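Local coordinates for acylneuraminate lyase (Mycoplasma synoviae, PDB 4N4P), which has the eight-stranded TIM-barrel fold of the dihydrodipicolinate synthetase family, at residues Asn34-Val42 against Thr211-Ala219. Residues are numbered along the deposited sequence; the frame is centred on the assembly and turned at random.
Sequences NFLVEKQKV and TYNVNAKGA
Gln40, close to where helix 26-39 runs out, reaches toward the kink in helix 212-227 and contributes more than any other residue to this contact. Its CB lies against the methyl of Ala216, 3.9 Å from CB to CB. CG comes next and sits 3.3 Å from the backbone O of Asn213. The chain then bends at chi2 (-65°), which brings CD near CA of Val214 and points OE1 at Ala216 N. At the tip, OE1 accepts a hydrogen bond from the backbone N of Ala216 at 3.1 Å. The donor stands nearly in line with the C=O bond, and the N-H...O angle is 154°. Water 1 gives a second hydrogen bond to OE1 and accepts one from the N of Lys217. Water 2 takes NE2 as donor and itself donates to Val214 O. Both ends of the amide are thus tied to the other helix, one directly and both through water, which should fix its rotation. At the kink, the N atoms of Lys217 and Gly218 lack bonds to the preceding turn. The N of Gly218 is taken instead by Asn215 OD1, an Asx motif.

Apolar groups fill in around Asn213 O and Ala216. Phe35 turns its ring edge to Asn213 O, with CE2 3.5 Å away. Leu36 CD2 meets the same oxygen, which is buried without a polar partner. Val42 CG1 touches Ala216 CB at 4.2 Å.

Segments 34-39 and 212-219 run nearly parallel, their axes 13° apart. They belong to the helices that follow the first and last barrel strands, 9-12 and 206-209, where the barrel closes. Pro12 of strand 9-12 lies against Leu36, Val42 and Asn213. Helix 253-263 packs on Asn213 and Val214, while helix 231-248 packs on Tyr212, Val214 and Asn215.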
ATOM      1  N   ASN A  34       9.291  11.217 -38.665  1.00 10.64           N
ATOM      2  CA  ASN A  34       8.429  11.741 -39.721  1.00 10.98           C
ATOM      3  C   ASN A  34       6.963  11.395 -39.520  1.00 11.40           C
ATOM      4  O   ASN A  34       6.095  12.216 -39.786  1.00 12.32           O
ATOM      5  CB  ASN A  34       8.883  11.265 -41.112  1.00 11.17           C
ATOM      6  CG  ASN A  34      10.256  11.807 -41.524  1.00 14.35           C
ATOM      7  OD1 ASN A  34      10.784  12.778 -40.972  1.00 15.66           O
ATOM      8  ND2 ASN A  34      10.832  11.169 -42.547  1.00 18.64           N
ATOM      9  N   PHE A  35       6.676  10.167 -39.085  1.00 11.07           N
ATOM     10  CA  PHE A  35       5.304   9.741 -38.834  1.00 11.20           C
ATOM     11  C   PHE A  35       4.669  10.646 -37.757  1.00 10.72           C
ATOM     12  O   PHE A  35       3.546  11.153 -37.925  1.00 10.39           O
ATOM     13  CB  PHE A  35       5.301   8.264 -38.395  1.00 10.68           C
ATOM     14  CG  PHE A  35       3.948   7.735 -38.010  1.00 12.06           C
ATOM     15  CD1 PHE A  35       2.979   7.487 -38.973  1.00 11.67           C
ATOM     16  CD2 PHE A  35       3.663   7.450 -36.662  1.00 11.63           C
ATOM     17  CE1 PHE A  35       1.727   6.963 -38.609  1.00 12.38           C
ATOM     18  CE2 PHE A  35       2.439   6.936 -36.294  1.00 12.45           C
ATOM     19  CZ  PHE A  35       1.467   6.685 -37.267  1.00 13.84           C
ATOM     20  N   LEU A  36       5.416  10.900 -36.692  1.00 10.31           N
ATOM     21  CA  LEU A  36       4.905  11.723 -35.584  1.00 10.20           C
ATOM     22  C   LEU A  36       4.655  13.165 -36.029  1.00 10.88           C
ATOM     23  O   LEU A  36       3.605  13.757 -35.741  1.00 10.49           O
ATOM     24  CB  LEU A  36       5.872  11.687 -34.397  1.00 10.23           C
ATOM     25  CG  LEU A  36       6.039  10.287 -33.779  1.00  8.18           C
ATOM     26  CD1 LEU A  36       7.017  10.310 -32.600  1.00  8.87           C
ATOM     27  CD2 LEU A  36       4.649   9.779 -33.346  1.00  8.05           C
ATOM     28  N   VAL A  37       5.622  13.729 -36.744  1.00 11.05           N
ATOM     29  CA  VAL A  37       5.500  15.104 -37.221  1.00 11.84           C
ATOM     30  C   VAL A  37       4.427  15.219 -38.300  1.00 12.59           C
ATOM     31  O   VAL A  37       3.586  16.104 -38.238  1.00 11.85           O
ATOM     32  CB  VAL A  37       6.855  15.622 -37.771  1.00 11.56           C
ATOM     33  CG1 VAL A  37       6.711  17.042 -38.411  1.00 13.00           C
ATOM     34  CG2 VAL A  37       7.935  15.619 -36.646  1.00 10.24           C
ATOM     35  N   GLU A  38       4.461  14.329 -39.290  1.00 13.68           N
ATOM     36  CA  GLU A  38       3.675  14.551 -40.517  1.00 14.36           C
ATOM     37  C   GLU A  38       2.299  13.931 -40.496  1.00 14.85           C
ATOM     38  O   GLU A  38       1.369  14.472 -41.099  1.00 15.30           O
ATOM     39  CB  GLU A  38       4.458  14.048 -41.744  1.00 15.05           C
ATOM     40  CG  GLU A  38       5.811  14.717 -41.898  1.00 14.52           C
ATOM     41  CD  GLU A  38       6.787  13.929 -42.783  1.00 18.22           C
ATOM     42  OE1 GLU A  38       6.350  13.053 -43.560  1.00 20.78           O
ATOM     43  OE2 GLU A  38       8.004  14.177 -42.680  1.00 18.59           O
ATOM     44  N   LYS A  39       2.160  12.783 -39.820  1.00 14.09           N
ATOM     45  CA  LYS A  39       0.897  12.058 -39.801  1.00 13.53           C
ATOM     46  C   LYS A  39       0.166  12.239 -38.485  1.00 12.80           C
ATOM     47  O   LYS A  39      -1.044  12.466 -38.479  1.00 13.41           O
ATOM     48  CB  LYS A  39       1.096  10.550 -40.051  1.00 13.39           C
ATOM     49  CG  LYS A  39       1.612  10.218 -41.463  1.00 15.01           C
ATOM     50  CD  LYS A  39       0.593  10.640 -42.527  1.00 21.33           C
ATOM     51  CE  LYS A  39       1.055  10.178 -43.906  1.00 24.56           C
ATOM     52  NZ  LYS A  39       2.128  11.070 -44.389  1.00 29.27           N
ATOM     53  N   GLN A  40       0.874  12.102 -37.375  1.00 11.06           N
ATOM     54  CA  GLN A  40       0.232  12.409 -36.090  1.00 11.12           C
ATOM     55  C   GLN A  40       0.087  13.914 -35.859  1.00 11.20           C
ATOM     56  O   GLN A  40      -0.745  14.350 -35.048  1.00 11.41           O
ATOM     57  CB  GLN A  40       0.966  11.733 -34.938  1.00 11.24           C
ATOM     58  CG  GLN A  40       1.004  10.209 -35.093  1.00 10.01           C
ATOM     59  CD  GLN A  40      -0.371   9.615 -35.006  1.00 12.39           C
ATOM     60  OE1 GLN A  40      -1.124   9.903 -34.061  1.00 11.95           O
ATOM     61  NE2 GLN A  40      -0.730   8.795 -35.993  1.00 12.43           N
ATOM     62  N   LYS A  41       0.905  14.704 -36.556  1.00 10.62           N
ATOM     63  CA  LYS A  41       0.861  16.172 -36.429  1.00 11.07           C
ATOM     64  C   LYS A  41       1.055  16.642 -34.995  1.00 10.74           C
ATOM     65  O   LYS A  41       0.299  17.498 -34.498  1.00 10.16           O
ATOM     66  CB  LYS A  41      -0.470  16.727 -36.990  1.00 11.67           C
ATOM     67  CG  LYS A  41      -0.762  16.354 -38.448  1.00 17.31           C
ATOM     68  CD  LYS A  41      -0.257  17.408 -39.423  1.00 28.41           C
ATOM     69  CE  LYS A  41      -0.564  17.026 -40.889  1.00 32.02           C
ATOM     70  NZ  LYS A  41      -2.037  17.036 -41.182  1.00 36.06           N
ATOM     71  N   VAL A  42       2.061  16.081 -34.321  1.00  9.19           N
ATOM     72  CA  VAL A  42       2.294  16.384 -32.914  1.00  9.23           C
ATOM     73  C   VAL A  42       2.966  17.758 -32.758  1.00  8.88           C
ATOM     74  O   VAL A  42       3.526  18.324 -33.717  1.00  8.36           O
ATOM     75  CB  VAL A  42       3.183  15.293 -32.230  1.00  8.47           C
ATOM     76  CG1 VAL A  42       2.496  13.940 -32.331  1.00 10.20           C
ATOM     77  CG2 VAL A  42       4.575  15.221 -32.896  1.00  9.20           C
ATOM     78  N   THR A 211       0.701   7.082 -25.423  1.00  6.86           N
ATOM     79  CA  THR A 211      -0.466   6.783 -26.278  1.00  7.79           C
ATOM     80  C   THR A 211      -0.637   7.781 -27.430  1.00  6.85           C
ATOM     81  O   THR A 211      -1.340   7.498 -28.402  1.00  7.61           O
ATOM     82  CB  THR A 211      -1.795   6.667 -25.471  1.00  7.93           C
ATOM     83  OG1 THR A 211      -2.147   7.951 -24.954  1.00 10.69           O
ATOM     84  CG2 THR A 211      -1.652   5.664 -24.318  1.00  8.18           C
ATOM     85  N   TYR A 212       0.031   8.929 -27.347  1.00  7.10           N
ATOM     86  CA  TYR A 212      -0.078   9.935 -28.410  1.00  7.24           C
ATOM     87  C   TYR A 212       0.766   9.548 -29.616  1.00  7.95           C
ATOM     88  O   TYR A 212       0.666  10.190 -30.658  1.00  7.82           O
ATOM     89  CB  TYR A 212       0.321  11.346 -27.929  1.00  7.68           C
ATOM     90  CG  TYR A 212      -0.297  11.713 -26.594  1.00  7.95           C
ATOM     91  CD1 TYR A 212      -1.675  11.531 -26.370  1.00  9.22           C
ATOM     92  CD2 TYR A 212       0.489  12.220 -25.554  1.00  7.27           C
ATOM     93  CE1 TYR A 212      -2.265  11.852 -25.126  1.00  9.06           C
ATOM     94  CE2 TYR A 212      -0.084  12.541 -24.303  1.00  8.56           C
ATOM     95  CZ  TYR A 212      -1.458  12.338 -24.101  1.00  9.30           C
ATOM     96  OH  TYR A 212      -2.024  12.647 -22.880  1.00  8.15           O
ATOM     97  N   ASN A 213       1.595   8.509 -29.477  1.00  7.58           N
ATOM     98  CA  ASN A 213       2.346   7.986 -30.624  1.00  8.39           C
ATOM     99  C   ASN A 213       1.434   7.625 -31.802  1.00  8.48           C
ATOM    100  O   ASN A 213       1.831   7.773 -32.960  1.00  8.47           O
ATOM    101  CB  ASN A 213       3.185   6.742 -30.256  1.00  8.77           C
ATOM    102  CG  ASN A 213       4.515   7.081 -29.581  1.00 10.14           C
ATOM    103  OD1 ASN A 213       4.682   6.917 -28.348  1.00 14.48           O
ATOM    104  ND2 ASN A 213       5.480   7.494 -30.378  1.00  9.49           N
ATOM    105  N   VAL A 214       0.231   7.114 -31.525  1.00  7.69           N
ATOM    106  CA  VAL A 214      -0.626   6.633 -32.605  1.00  7.36           C
ATOM    107  C   VAL A 214      -2.057   7.199 -32.536  1.00  8.12           C
ATOM    108  O   VAL A 214      -2.856   6.991 -33.456  1.00  8.76           O
ATOM    109  CB  VAL A 214      -0.647   5.063 -32.703  1.00  7.14           C
ATOM    110  CG1 VAL A 214       0.773   4.531 -32.920  1.00  8.26           C
ATOM    111  CG2 VAL A 214      -1.280   4.438 -31.430  1.00  6.40           C
ATOM    112  N   ASN A 215      -2.365   7.937 -31.472  1.00  7.96           N
ATOM    113  CA  ASN A 215      -3.683   8.541 -31.351  1.00  7.46           C
ATOM    114  C   ASN A 215      -3.660  10.005 -30.960  1.00  8.51           C
ATOM    115  O   ASN A 215      -4.489  10.459 -30.144  1.00  7.55           O
ATOM    116  CB  ASN A 215      -4.605   7.748 -30.421  1.00  7.90           C
ATOM    117  CG  ASN A 215      -6.063   8.031 -30.687  1.00  8.25           C
ATOM    118  OD1 ASN A 215      -6.400   8.747 -31.651  1.00  9.01           O
ATOM    119  ND2 ASN A 215      -6.948   7.466 -29.860  1.00  9.83           N
ATOM    120  N   ALA A 216      -2.738  10.763 -31.564  1.00  8.90           N
ATOM    121  CA  ALA A 216      -2.729  12.211 -31.367  1.00  9.74           C
ATOM    122  C   ALA A 216      -4.065  12.816 -31.781  1.00 10.63           C
ATOM    123  O   ALA A 216      -4.514  13.777 -31.174  1.00 10.51           O
ATOM    124  CB  ALA A 216      -1.558  12.878 -32.153  1.00 10.68           C
ATOM    125  N   LYS A 217      -4.709  12.251 -32.812  1.00 10.81           N
ATOM    126  CA  LYS A 217      -5.995  12.787 -33.255  1.00 11.38           C
ATOM    127  C   LYS A 217      -7.048  12.737 -32.123  1.00 10.04           C
ATOM    128  O   LYS A 217      -7.769  13.724 -31.884  1.00  9.23           O
ATOM    129  CB  LYS A 217      -6.519  12.039 -34.486  1.00 12.94           C
ATOM    130  CG  LYS A 217      -7.821  12.611 -35.041  1.00 16.36           C
ATOM    131  CD  LYS A 217      -8.138  12.041 -36.419  1.00 22.94           C
ATOM    132  CE  LYS A 217      -8.972  10.800 -36.319  1.00 27.69           C
ATOM    133  NZ  LYS A 217      -9.571  10.486 -37.658  1.00 32.38           N
ATOM    134  N   GLY A 218      -7.124  11.597 -31.451  1.00  8.51           N
ATOM    135  CA  GLY A 218      -8.121  11.339 -30.394  1.00  8.64           C
ATOM    136  C   GLY A 218      -7.838  12.199 -29.175  1.00  7.76           C
ATOM    137  O   GLY A 218      -8.769  12.727 -28.549  1.00  7.28           O
ATOM    138  N   ALA A 219      -6.558  12.425 -28.902  1.00  7.48           N
ATOM    139  CA  ALA A 219      -6.170  13.294 -27.769  1.00  7.86           C
ATOM    140  C   ALA A 219      -6.423  14.774 -28.081  1.00  8.24           C
ATOM    141  O   ALA A 219      -6.975  15.532 -27.235  1.00  7.00           O
ATOM    142  CB  ALA A 219      -4.694  13.048 -27.388  1.00  7.32           C
TER
HETATM  143  O   HOH W   1      -3.664  10.474 -34.712  1.00 14.02           O
HETATM  144  O   HOH W   2      -3.214   7.106 -36.024  1.00 18.22           O